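N5-Carboxyaminoimidazole ribonucleotide synthetase (Staphylococcus aureus subsp. aureus, PDB 3ORQ) catalyses the ATP-dependent conversion of 5-aminoimidazole ribonucleotide and bicarbonate to N5-carboxyaminoimidazole ribonucleotide in purine biosynthesis. Local coordinates at residues V39-S44 with E64-Q69; P312-N317 with Q367-K372; N242-I245 with H249-G252. All coordinates share one frame; numbering follows the deposited sequence.

Contact 1 of 3, residues V39-S44 with E64-Q69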
ATOM      1  N   VAL A  39      16.824   4.332   3.345  1.00  4.69           N
ATOM      2  CA  VAL A  39      17.471   5.442   4.054  1.00  4.15           C
ATOM      3  C   VAL A  39      16.948   6.756   3.462  1.00  3.94           C
ATOM      4  O   VAL A  39      16.947   6.944   2.248  1.00  6.59           O
ATOM      5  CB  VAL A  39      19.010   5.380   3.903  1.00  4.23           C
ATOM      6  CG1 VAL A  39      19.642   6.564   4.567  1.00  3.18           C
ATOM      7  CG2 VAL A  39      19.535   4.120   4.577  1.00  5.24           C
ATOM      8  N   VAL A  40      16.491   7.667   4.298  1.00  2.34           N
ATOM      9  CA  VAL A  40      15.929   8.875   3.753  1.00  2.34           C
ATOM     10  C   VAL A  40      16.678  10.117   4.314  1.00  4.96           C
ATOM     11  O   VAL A  40      17.054  10.152   5.503  1.00  4.98           O
ATOM     12  CB  VAL A  40      14.379   8.973   4.015  1.00  2.50           C
ATOM     13  CG1 VAL A  40      14.079   8.954   5.533  1.00  2.00           C
ATOM     14  CG2 VAL A  40      13.820  10.274   3.418  1.00  2.00           C
ATOM     15  N   LEU A  41      16.889  11.107   3.440  1.00  4.66           N
ATOM     16  CA  LEU A  41      17.581  12.353   3.792  1.00  5.97           C
ATOM     17  C   LEU A  41      16.609  13.533   3.621  1.00  6.52           C
ATOM     18  O   LEU A  41      15.991  13.721   2.561  1.00  6.74           O
ATOM     19  CB  LEU A  41      18.838  12.556   2.922  1.00  4.33           C
ATOM     20  CG  LEU A  41      19.768  13.720   3.299  1.00  6.63           C
ATOM     21  CD1 LEU A  41      21.249  13.462   2.928  1.00  6.09           C
ATOM     22  CD2 LEU A  41      19.280  15.034   2.715  1.00  6.71           C
ATOM     23  N   ASP A  42      16.469  14.326   4.673  1.00  6.64           N
ATOM     24  CA  ASP A  42      15.589  15.483   4.651  1.00  5.86           C
ATOM     25  C   ASP A  42      16.079  16.406   5.778  1.00  7.60           C
ATOM     26  O   ASP A  42      16.478  15.913   6.843  1.00  9.95           O
ATOM     27  CB  ASP A  42      14.133  15.038   4.898  1.00  5.75           C
ATOM     28  CG  ASP A  42      13.110  16.123   4.576  1.00  8.18           C
ATOM     29  OD1 ASP A  42      12.477  16.070   3.493  1.00  8.11           O
ATOM     30  OD2 ASP A  42      12.958  17.062   5.378  1.00 12.02           O
ATOM     31  N   PRO A  43      16.011  17.732   5.576  1.00  8.11           N
ATOM     32  CA  PRO A  43      16.381  18.697   6.640  1.00  8.38           C
ATOM     33  C   PRO A  43      15.442  18.709   7.842  1.00 10.00           C
ATOM     34  O   PRO A  43      15.824  19.144   8.934  1.00  9.15           O
ATOM     35  CB  PRO A  43      16.326  20.066   5.911  1.00 10.32           C
ATOM     36  CG  PRO A  43      15.390  19.820   4.699  1.00  9.26           C
ATOM     37  CD  PRO A  43      15.703  18.401   4.288  1.00  5.82           C
ATOM     38  N   SER A  44      14.215  18.218   7.658  1.00 11.87           N
ATOM     39  CA  SER A  44      13.220  18.349   8.708  1.00 13.12           C
ATOM     40  C   SER A  44      12.982  17.025   9.459  1.00 14.26           C
ATOM     41  O   SER A  44      12.685  15.967   8.844  1.00 11.93           O
ATOM     42  CB  SER A  44      11.918  18.903   8.137  1.00 12.64           C
ATOM     43  OG  SER A  44      10.899  18.774   9.098  1.00 17.02           O
ATOM     44  N   GLU A  64      26.990  18.333   1.370  1.00 15.14           N
ATOM     45  CA  GLU A  64      27.802  17.345   0.654  1.00 15.03           C
ATOM     46  C   GLU A  64      28.252  16.154   1.512  1.00 14.17           C
ATOM     47  O   GLU A  64      28.291  15.023   1.017  1.00 12.45           O
ATOM     48  CB  GLU A  64      29.026  18.032  -0.018  1.00 16.19           C
ATOM     49  CG  GLU A  64      29.902  17.103  -0.879  1.00 19.54           C
ATOM     50  CD  GLU A  64      31.035  17.824  -1.666  1.00 29.28           C
ATOM     51  OE1 GLU A  64      30.917  19.047  -1.993  1.00 32.20           O
ATOM     52  OE2 GLU A  64      32.048  17.146  -1.964  1.00 29.27           O
ATOM     53  N   LYS A  65      28.594  16.405   2.777  1.00 15.31           N
ATOM     54  CA  LYS A  65      28.994  15.311   3.675  1.00 17.34           C
ATOM     55  C   LYS A  65      27.826  14.338   3.877  1.00 15.59           C
ATOM     56  O   LYS A  65      27.998  13.121   3.861  1.00 15.59           O
ATOM     57  CB  LYS A  65      29.466  15.807   5.060  1.00 18.41           C
ATOM     58  CG  LYS A  65      30.547  16.870   5.055  1.00 24.26           C
ATOM     59  CD  LYS A  65      31.946  16.280   5.007  1.00 29.16           C
ATOM     60  CE  LYS A  65      33.010  17.382   5.178  1.00 30.42           C
ATOM     61  NZ  LYS A  65      34.379  16.892   4.864  1.00 31.09           N
ATOM     62  N   ALA A  66      26.649  14.900   4.112  1.00 13.74           N
ATOM     63  CA  ALA A  66      25.459  14.096   4.385  1.00 12.96           C
ATOM     64  C   ALA A  66      25.045  13.318   3.131  1.00 12.33           C
ATOM     65  O   ALA A  66      24.735  12.138   3.235  1.00 10.47           O
ATOM     66  CB  ALA A  66      24.347  14.949   4.860  1.00 11.25           C
ATOM     67  N   LEU A  67      25.082  13.969   1.959  1.00 11.18           N
ATOM     68  CA  LEU A  67      24.717  13.268   0.721  1.00 11.27           C
ATOM     69  C   LEU A  67      25.694  12.099   0.479  1.00 10.71           C
ATOM     70  O   LEU A  67      25.273  11.014   0.069  1.00  9.32           O
ATOM     71  CB  LEU A  67      24.629  14.211  -0.485  1.00 11.70           C
ATOM     72  CG  LEU A  67      23.529  15.288  -0.489  1.00 11.80           C
ATOM     73  CD1 LEU A  67      23.844  16.383  -1.525  1.00  9.86           C
ATOM     74  CD2 LEU A  67      22.120  14.697  -0.730  1.00  8.68           C
ATOM     75  N   ASN A  68      26.982  12.299   0.798  1.00  7.54           N
ATOM     76  CA  ASN A  68      27.920  11.203   0.710  1.00  8.94           C
ATOM     77  C   ASN A  68      27.692  10.039   1.683  1.00 10.48           C
ATOM     78  O   ASN A  68      27.834   8.872   1.301  1.00  9.87           O
ATOM     79  CB  ASN A  68      29.347  11.692   0.747  1.00  9.72           C
ATOM     80  CG  ASN A  68      29.877  11.938  -0.637  1.00 18.19           C
ATOM     81  OD1 ASN A  68      30.407  11.010  -1.278  1.00 24.39           O
ATOM     82  ND2 ASN A  68      29.710  13.182  -1.141  1.00 18.35           N
ATOM     83  N   GLN A  69      27.352  10.365   2.930  1.00 10.38           N
ATOM     84  CA  GLN A  69      26.907   9.362   3.875  1.00 12.11           C
ATOM     85  C   GLN A  69      25.693   8.588   3.346  1.00 11.06           C
ATOM     86  O   GLN A  69      25.621   7.372   3.483  1.00 11.77           O
ATOM     87  CB  GLN A  69      26.624   9.987   5.244  1.00 13.73           C
ATOM     88  CG  GLN A  69      27.904  10.182   6.083  1.00 21.77           C
ATOM     89  CD  GLN A  69      28.674   8.851   6.305  1.00 28.09           C
ATOM     90  OE1 GLN A  69      29.683   8.576   5.644  1.00 29.45           O
ATOM     91  NE2 GLN A  69      28.178   8.027   7.228  1.00 30.01           N
TER
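L41 lays its CD1 methyl over one face of the A66–L67 peptide group. CD1 lies 3.7 Å from A66 O and nearly as near the carbonyl carbon, so it sits beside the whole C=O group and not beyond the oxygen. Two more apolar atoms meet the same methyl: A66 CB at 3.9 Å and L67 CD2 at 4.0 Å from L41 CD1. One leucine branch therefore carries the whole contact: the CB side of L41 already faces the helix, and with CG anti to the backbone N (chi1 -172°) the chain carries CD1 out to it. L67 meets it with a branch end, while A66 offers its single methyl.

The topology is that of a Rossmann-like domain. Helix 64-73 joins strand 55-58 to strand 76-79, the two outer strands of a four-stranded parallel sheet, and so passes over the inner strands 37-42 and 14-18. L67 accordingly also touches I18, and helix 86-95 covers it through Q88 and L92.

Two polar flat groups hold local backbone beside this packing. The D42 carboxylate closes an Asx turn, OD2 taking the S44 N-H at 2.8 Å with its anti lone pair, while D42 OD1 is bound by G20 N and Y61 OH. On the helix, the N68 amide bends back so that ND2 donates to E64 O at 3.2 Å. The acceptor lies practically in the amide plane, and N68 N reaches the same oxygen from the opposite face of the carbonyl plane.

Contact 2 of 3, residues P312-N317 with Q367-K372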
ATOM      1  N   PRO A 312     -12.400   3.364 -12.437  1.00  7.28           N
ATOM      2  CA  PRO A 312     -12.157   4.774 -12.680  1.00  6.77           C
ATOM      3  C   PRO A 312     -12.146   5.482 -11.344  1.00 10.52           C
ATOM      4  O   PRO A 312     -12.601   4.887 -10.333  1.00 11.04           O
ATOM      5  CB  PRO A 312     -13.386   5.237 -13.464  1.00  5.59           C
ATOM      6  CG  PRO A 312     -13.978   3.990 -14.098  1.00  7.53           C
ATOM      7  CD  PRO A 312     -13.673   2.893 -13.045  1.00  8.79           C
ATOM      8  N   ALA A 313     -11.652   6.736 -11.324  1.00  9.51           N
ATOM      9  CA  ALA A 313     -11.327   7.363 -10.060  1.00  7.92           C
ATOM     10  C   ALA A 313     -11.343   8.875 -10.095  1.00  9.63           C
ATOM     11  O   ALA A 313     -11.100   9.494 -11.118  1.00 10.02           O
ATOM     12  CB  ALA A 313      -9.961   6.844  -9.538  1.00  8.14           C
ATOM     13  N   VAL A 314     -11.640   9.461  -8.948  1.00 10.33           N
ATOM     14  CA  VAL A 314     -11.683  10.889  -8.807  1.00 11.06           C
ATOM     15  C   VAL A 314     -10.867  11.167  -7.572  1.00 12.41           C
ATOM     16  O   VAL A 314     -11.223  10.736  -6.457  1.00 13.55           O
ATOM     17  CB  VAL A 314     -13.131  11.373  -8.573  1.00  9.42           C
ATOM     18  CG1 VAL A 314     -13.145  12.862  -8.335  1.00 10.06           C
ATOM     19  CG2 VAL A 314     -13.981  11.062  -9.769  1.00 10.57           C
HETATM   20  N   MSE A 315      -9.746  11.839  -7.751  1.00 11.60           N
HETATM   21  CA  MSE A 315      -8.889  12.051  -6.610  1.00 13.62           C
HETATM   22  C   MSE A 315      -8.900  13.537  -6.256  1.00 14.10           C
HETATM   23  O   MSE A 315      -8.800  14.382  -7.152  1.00 14.57           O
HETATM   24  CB  MSE A 315      -7.479  11.628  -6.968  1.00 14.26           C
HETATM   25  CG  MSE A 315      -6.497  11.875  -5.815  1.00 19.93           C
HETATM   26 SE   MSE A 315      -4.748  12.350  -6.469  1.00 32.33          SE
HETATM   27  CE  MSE A 315      -4.543  13.856  -5.322  1.00 23.44           C
HETATM   28  N   MSE A 316      -9.026  13.852  -4.966  1.00 13.63           N
HETATM   29  CA  MSE A 316      -9.042  15.251  -4.490  1.00 12.33           C
HETATM   30  C   MSE A 316      -7.832  15.461  -3.607  1.00 10.77           C
HETATM   31  O   MSE A 316      -7.554  14.627  -2.750  1.00 10.66           O
HETATM   32  CB  MSE A 316     -10.296  15.555  -3.656  1.00 11.50           C
HETATM   33  CG  MSE A 316     -11.617  15.160  -4.283  1.00 13.73           C
HETATM   34 SE   MSE A 316     -11.972  16.137  -5.920  0.84 18.02          SE
HETATM   35  CE  MSE A 316     -12.164  17.926  -5.193  1.00 22.86           C
ATOM     36  N   ASN A 317      -7.111  16.559  -3.795  1.00  9.40           N
ATOM     37  CA  ASN A 317      -6.085  16.934  -2.823  1.00  9.83           C
ATOM     38  C   ASN A 317      -6.745  17.360  -1.535  1.00 10.60           C
ATOM     39  O   ASN A 317      -7.900  17.775  -1.534  1.00  9.88           O
ATOM     40  CB  ASN A 317      -5.238  18.079  -3.353  1.00 11.68           C
ATOM     41  CG  ASN A 317      -3.910  17.605  -3.893  1.00 12.39           C
ATOM     42  OD1 ASN A 317      -3.510  16.444  -3.683  1.00 14.97           O
ATOM     43  ND2 ASN A 317      -3.219  18.488  -4.608  1.00  9.50           N
ATOM     44  N   GLN A 367     -19.537  15.771  -9.494  1.00 18.56           N
ATOM     45  CA  GLN A 367     -20.543  16.683  -8.927  1.00 19.93           C
ATOM     46  C   GLN A 367     -20.528  16.611  -7.418  1.00 20.48           C
ATOM     47  O   GLN A 367     -20.464  17.640  -6.752  1.00 21.43           O
ATOM     48  CB  GLN A 367     -21.966  16.350  -9.424  1.00 19.77           C
ATOM     49  CG  GLN A 367     -22.271  16.827 -10.833  1.00 21.63           C
ATOM     50  CD  GLN A 367     -21.878  18.292 -11.049  1.00 23.16           C
ATOM     51  OE1 GLN A 367     -21.031  18.591 -11.876  1.00 23.40           O
ATOM     52  NE2 GLN A 367     -22.478  19.195 -10.284  1.00 24.51           N
ATOM     53  N   ASP A 368     -20.595  15.380  -6.902  1.00 19.90           N
ATOM     54  CA  ASP A 368     -20.576  15.104  -5.463  1.00 19.13           C
ATOM     55  C   ASP A 368     -19.464  15.865  -4.760  1.00 17.67           C
ATOM     56  O   ASP A 368     -19.697  16.473  -3.716  1.00 16.72           O
ATOM     57  CB  ASP A 368     -20.408  13.604  -5.189  1.00 19.48           C
ATOM     58  CG  ASP A 368     -21.601  12.770  -5.654  1.00 22.89           C
ATOM     59  OD1 ASP A 368     -22.617  13.367  -6.078  1.00 20.38           O
ATOM     60  OD2 ASP A 368     -21.511  11.504  -5.586  1.00 25.84           O
HETATM   61  N   MSE A 369     -18.267  15.818  -5.351  1.00 17.46           N
HETATM   62  CA  MSE A 369     -17.068  16.474  -4.827  1.00 18.12           C
HETATM   63  C   MSE A 369     -17.138  18.012  -4.941  1.00 19.04           C
HETATM   64  O   MSE A 369     -16.642  18.725  -4.064  1.00 22.05           O
HETATM   65  CB  MSE A 369     -15.801  15.956  -5.554  1.00 17.94           C
HETATM   66  CG  MSE A 369     -15.443  14.451  -5.353  1.00 15.91           C
HETATM   67 SE   MSE A 369     -15.326  14.081  -3.460  0.82 18.87          SE
HETATM   68  CE  MSE A 369     -17.024  13.195  -3.162  1.00 17.70           C
ATOM     69  N   TYR A 370     -17.707  18.535  -6.020  1.00 18.79           N
ATOM     70  CA  TYR A 370     -17.838  19.995  -6.148  1.00 21.68           C
ATOM     71  C   TYR A 370     -18.651  20.547  -4.982  1.00 22.55           C
ATOM     72  O   TYR A 370     -18.256  21.511  -4.335  1.00 21.14           O
ATOM     73  CB  TYR A 370     -18.521  20.380  -7.443  1.00 23.07           C
ATOM     74  CG  TYR A 370     -17.611  20.462  -8.640  1.00 23.44           C
ATOM     75  CD1 TYR A 370     -16.337  21.026  -8.535  1.00 23.46           C
ATOM     76  CD2 TYR A 370     -18.036  19.998  -9.885  1.00 22.84           C
ATOM     77  CE1 TYR A 370     -15.499  21.112  -9.638  1.00 22.29           C
ATOM     78  CE2 TYR A 370     -17.207  20.085 -11.004  1.00 23.54           C
ATOM     79  CZ  TYR A 370     -15.941  20.646 -10.870  1.00 20.93           C
ATOM     80  OH  TYR A 370     -15.127  20.739 -11.961  1.00 16.82           O
ATOM     81  N   ALA A 371     -19.772  19.888  -4.706  1.00 23.61           N
ATOM     82  CA  ALA A 371     -20.632  20.259  -3.603  1.00 24.57           C
ATOM     83  C   ALA A 371     -19.906  20.079  -2.267  1.00 24.75           C
ATOM     84  O   ALA A 371     -20.083  20.866  -1.350  1.00 25.86           O
ATOM     85  CB  ALA A 371     -21.907  19.435  -3.641  1.00 24.16           C
ATOM     86  N   LYS A 372     -19.073  19.054  -2.162  1.00 24.12           N
ATOM     87  CA  LYS A 372     -18.408  18.797  -0.891  1.00 23.85           C
ATOM     88  C   LYS A 372     -17.307  19.818  -0.570  1.00 22.96           C
ATOM     89  O   LYS A 372     -17.178  20.229   0.571  1.00 21.95           O
ATOM     90  CB  LYS A 372     -17.887  17.357  -0.817  1.00 23.90           C
ATOM     91  CG  LYS A 372     -18.021  16.769   0.552  1.00 23.68           C
ATOM     92  CD  LYS A 372     -19.404  16.173   0.788  1.00 24.45           C
ATOM     93  CE  LYS A 372     -19.678  16.144   2.293  1.00 25.96           C
ATOM     94  NZ  LYS A 372     -20.976  15.510   2.703  1.00 24.10           N
TER
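M316 and M369, both selenomethionines in this crystal, meet with their chains slanted across one another, neither end-on nor side by side. M316 SE rests against the root of the M369 chain, 3.9 Å from M369 CB and equally near CG. In return M369 SE lies 3.9 Å from M316 CG. M316 SE thus touches two methylenes of its partner, whereas M369 SE meets CG of M316. Both chains are bent at chi2 and chi3. M316 turns in the same sense at all three torsions (chi1 -50°), and its CE comes to 4.2 Å from M369 CB. In M369 the bends have another effect, its CE folding back to 3.7 Å from its own CA, so the terminal methyl leaves the strand.

V314, two residues earlier and therefore on the same face of the strand, adds a lighter touch. Its CG1 branch reaches M369 CG at 4.1 Å, again at a slant.

In the fold this is a helix packed on a sheet. Strand 313-319 runs antiparallel between strands 221-227 and 351-358 of the large sheet, and helix 362-372 covers the face bearing V314 and M316, with V362 and T365 also meeting V314. M315 points the other way, toward N277 and H280.

The interface is wholly apolar, but polar ends of the same helix turn reach out beyond it. K372 NZ makes a salt bridge with E329 OE1, and Y370 OH hydrogen-bonds OE1 of E216 on strand 207-218.

Contact 3 of 3, residues N242-I245 with H249-G252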
ATOM      1  N   ASN A 242       7.608  10.412 -26.400  1.00 13.34           N
ATOM      2  CA  ASN A 242       8.638   9.848 -27.250  1.00 15.33           C
ATOM      3  C   ASN A 242       9.618  10.871 -27.775  1.00 17.03           C
ATOM      4  O   ASN A 242      10.798  10.575 -27.869  1.00 20.21           O
ATOM      5  CB  ASN A 242       8.044   9.044 -28.381  1.00 16.84           C
ATOM      6  CG  ASN A 242       7.237   7.854 -27.884  1.00 22.43           C
ATOM      7  OD1 ASN A 242       7.506   7.267 -26.799  1.00 22.92           O
ATOM      8  ND2 ASN A 242       6.238   7.476 -28.677  1.00 28.09           N
ATOM      9  N   LYS A 243       9.163  12.087 -28.078  1.00 17.05           N
ATOM     10  CA  LYS A 243      10.106  13.144 -28.475  1.00 15.80           C
ATOM     11  C   LYS A 243      10.960  13.552 -27.285  1.00 14.62           C
ATOM     12  O   LYS A 243      12.184  13.690 -27.400  1.00 12.66           O
ATOM     13  CB  LYS A 243       9.379  14.361 -29.040  1.00 17.73           C
ATOM     14  CG  LYS A 243       8.929  14.209 -30.501  1.00 21.42           C
ATOM     15  CD  LYS A 243       7.867  15.259 -30.845  1.00 23.37           C
ATOM     16  CE  LYS A 243       7.482  15.206 -32.334  1.00 31.13           C
ATOM     17  NZ  LYS A 243       6.539  14.107 -32.709  1.00 33.05           N
ATOM     18  N   ILE A 244      10.320  13.711 -26.124  1.00 13.37           N
ATOM     19  CA  ILE A 244      11.016  14.234 -24.952  1.00 13.83           C
ATOM     20  C   ILE A 244      12.131  13.311 -24.501  1.00 15.13           C
ATOM     21  O   ILE A 244      13.183  13.760 -24.043  1.00 17.06           O
ATOM     22  CB  ILE A 244      10.031  14.441 -23.784  1.00 14.30           C
ATOM     23  CG1 ILE A 244       8.985  15.483 -24.158  1.00 13.12           C
ATOM     24  CG2 ILE A 244      10.773  14.760 -22.486  1.00 14.46           C
ATOM     25  CD1 ILE A 244       7.903  15.707 -23.083  1.00 16.29           C
ATOM     26  N   ILE A 245      11.875  12.019 -24.613  1.00 15.78           N
ATOM     27  CA  ILE A 245      12.783  10.957 -24.185  1.00 16.45           C
ATOM     28  C   ILE A 245      14.056  10.831 -25.049  1.00 17.05           C
ATOM     29  O   ILE A 245      15.054  10.255 -24.635  1.00 18.51           O
ATOM     30  CB  ILE A 245      11.957   9.631 -24.158  1.00 20.28           C
ATOM     31  CG1 ILE A 245      11.490   9.336 -22.738  1.00 21.29           C
ATOM     32  CG2 ILE A 245      12.662   8.421 -24.784  1.00 20.49           C
ATOM     33  CD1 ILE A 245      10.453  10.265 -22.254  1.00 21.64           C
ATOM     34  N   HIS A 249      17.366  12.135 -20.390  1.00  8.50           N
ATOM     35  CA  HIS A 249      17.393  10.796 -19.857  1.00  8.92           C
ATOM     36  C   HIS A 249      16.467  10.690 -18.638  1.00  7.43           C
ATOM     37  O   HIS A 249      16.664  11.383 -17.642  1.00  9.93           O
ATOM     38  CB  HIS A 249      18.813  10.422 -19.457  1.00  9.95           C
ATOM     39  CG  HIS A 249      18.924   9.064 -18.827  1.00 10.85           C
ATOM     40  ND1 HIS A 249      18.695   7.898 -19.529  1.00 11.60           N
ATOM     41  CD2 HIS A 249      19.232   8.686 -17.560  1.00 12.61           C
ATOM     42  CE1 HIS A 249      18.877   6.861 -18.729  1.00  9.67           C
ATOM     43  NE2 HIS A 249      19.202   7.311 -17.528  1.00 13.14           N
ATOM     44  N   PHE A 250      15.479   9.807 -18.722  1.00  5.62           N
ATOM     45  CA  PHE A 250      14.634   9.451 -17.575  1.00  4.61           C
ATOM     46  C   PHE A 250      14.770   8.002 -17.176  1.00  5.38           C
ATOM     47  O   PHE A 250      14.680   7.120 -18.028  1.00  5.65           O
ATOM     48  CB  PHE A 250      13.176   9.711 -17.936  1.00  5.14           C
ATOM     49  CG  PHE A 250      12.832  11.166 -18.041  1.00  7.43           C
ATOM     50  CD1 PHE A 250      12.761  11.965 -16.880  1.00  4.17           C
ATOM     51  CD2 PHE A 250      12.642  11.751 -19.291  1.00  7.39           C
ATOM     52  CE1 PHE A 250      12.442  13.323 -16.972  1.00  6.25           C
ATOM     53  CE2 PHE A 250      12.341  13.107 -19.395  1.00  8.87           C
ATOM     54  CZ  PHE A 250      12.235  13.894 -18.261  1.00  7.52           C
ATOM     55  N   ILE A 251      14.981   7.746 -15.891  1.00  6.56           N
ATOM     56  CA  ILE A 251      14.747   6.430 -15.293  1.00  6.94           C
ATOM     57  C   ILE A 251      13.798   6.638 -14.094  1.00  7.86           C
ATOM     58  O   ILE A 251      13.782   7.711 -13.492  1.00  6.44           O
ATOM     59  CB  ILE A 251      16.048   5.760 -14.822  1.00  8.63           C
ATOM     60  CG1 ILE A 251      16.886   5.296 -16.035  1.00  9.57           C
ATOM     61  CG2 ILE A 251      15.725   4.563 -13.918  1.00  6.80           C
ATOM     62  CD1 ILE A 251      16.145   4.347 -16.970  1.00  9.68           C
ATOM     63  N   GLY A 252      12.978   5.623 -13.805  1.00  7.67           N
ATOM     64  CA  GLY A 252      11.921   5.701 -12.803  1.00  4.40           C
ATOM     65  C   GLY A 252      10.697   6.465 -13.340  1.00  5.26           C
ATOM     66  O   GLY A 252      10.523   6.648 -14.543  1.00  5.02           O
TER
HETATM   67  O   HOH W   1      14.972   9.219 -21.299  1.00 12.57           O
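I245 and F250 face each other across a short connection in which the chain turns from helix 234-245 toward strand 252-261. Only three residues separate the two segments, and the nearest CA atoms, those of I245 and H249, are 6.3 Å apart. Beyond the turn the backbone is extended at F250 (phi/psi -116°/131°) but belongs to no regular strand until G252, whose positive phi suits a glycine. A water lies between the two backbones: it accepts from F250 N at 2.7 Å, while its second bond, to I245 O, is long and weak at 3.5 Å. The polar link is consequently firm on the loop side and loose on the helix side.

The direct contact is apolar and centres on one side of the F250 ring. I244 CG2 comes at the ring edge, close to the ring plane, 3.8 Å from F250 CE2. Being anti to the backbone N of I244, that branch lies beside the carbonyl carbon, where it meets the ring, while the longer CG1 arm takes another direction. I245 uses its CD1, which approaches obliquely to 4.0 Å from F250 CD2. Neighbouring ring carbons thus receive two successive isoleucines, one by its short branch and one by the end of its long branch.

The cluster continues into the sheet of the ATP-grasp domain. F250 stacks with F254 on strand 252-261, which I245 also touches, and I244 lies against V256 of that strand and I271 of strand 266-272. I271 follows E270, a ligand of the magnesium ion. Strand 191-201, on the other side of 252-261 from 266-272, takes part through R201, whose NH1 hydrogen-bonds F250 O.

In the fold
All three contacts are chiefly buried apolar packing without a direct hydrogen bond between their segments, and none belongs to the surface, though I245 in contact 3 is partly exposed. Contacts 1 and 2 each press a helix on a strand, but contact 1 uses the parallel sheet of the preATP-grasp domain and contact 2 the large antiparallel one. Contact 3 concerns that same antiparallel sheet, toward its other end at strand 252-261, and instead joins a helix to the loop following it, with a water between the backbones. Chemistry varies accordingly: a leucine methyl over a peptide, interlocked selenomethionines, isoleucines round a phenyl ring. The centres of contacts 1 and 2 are about 37 Å apart.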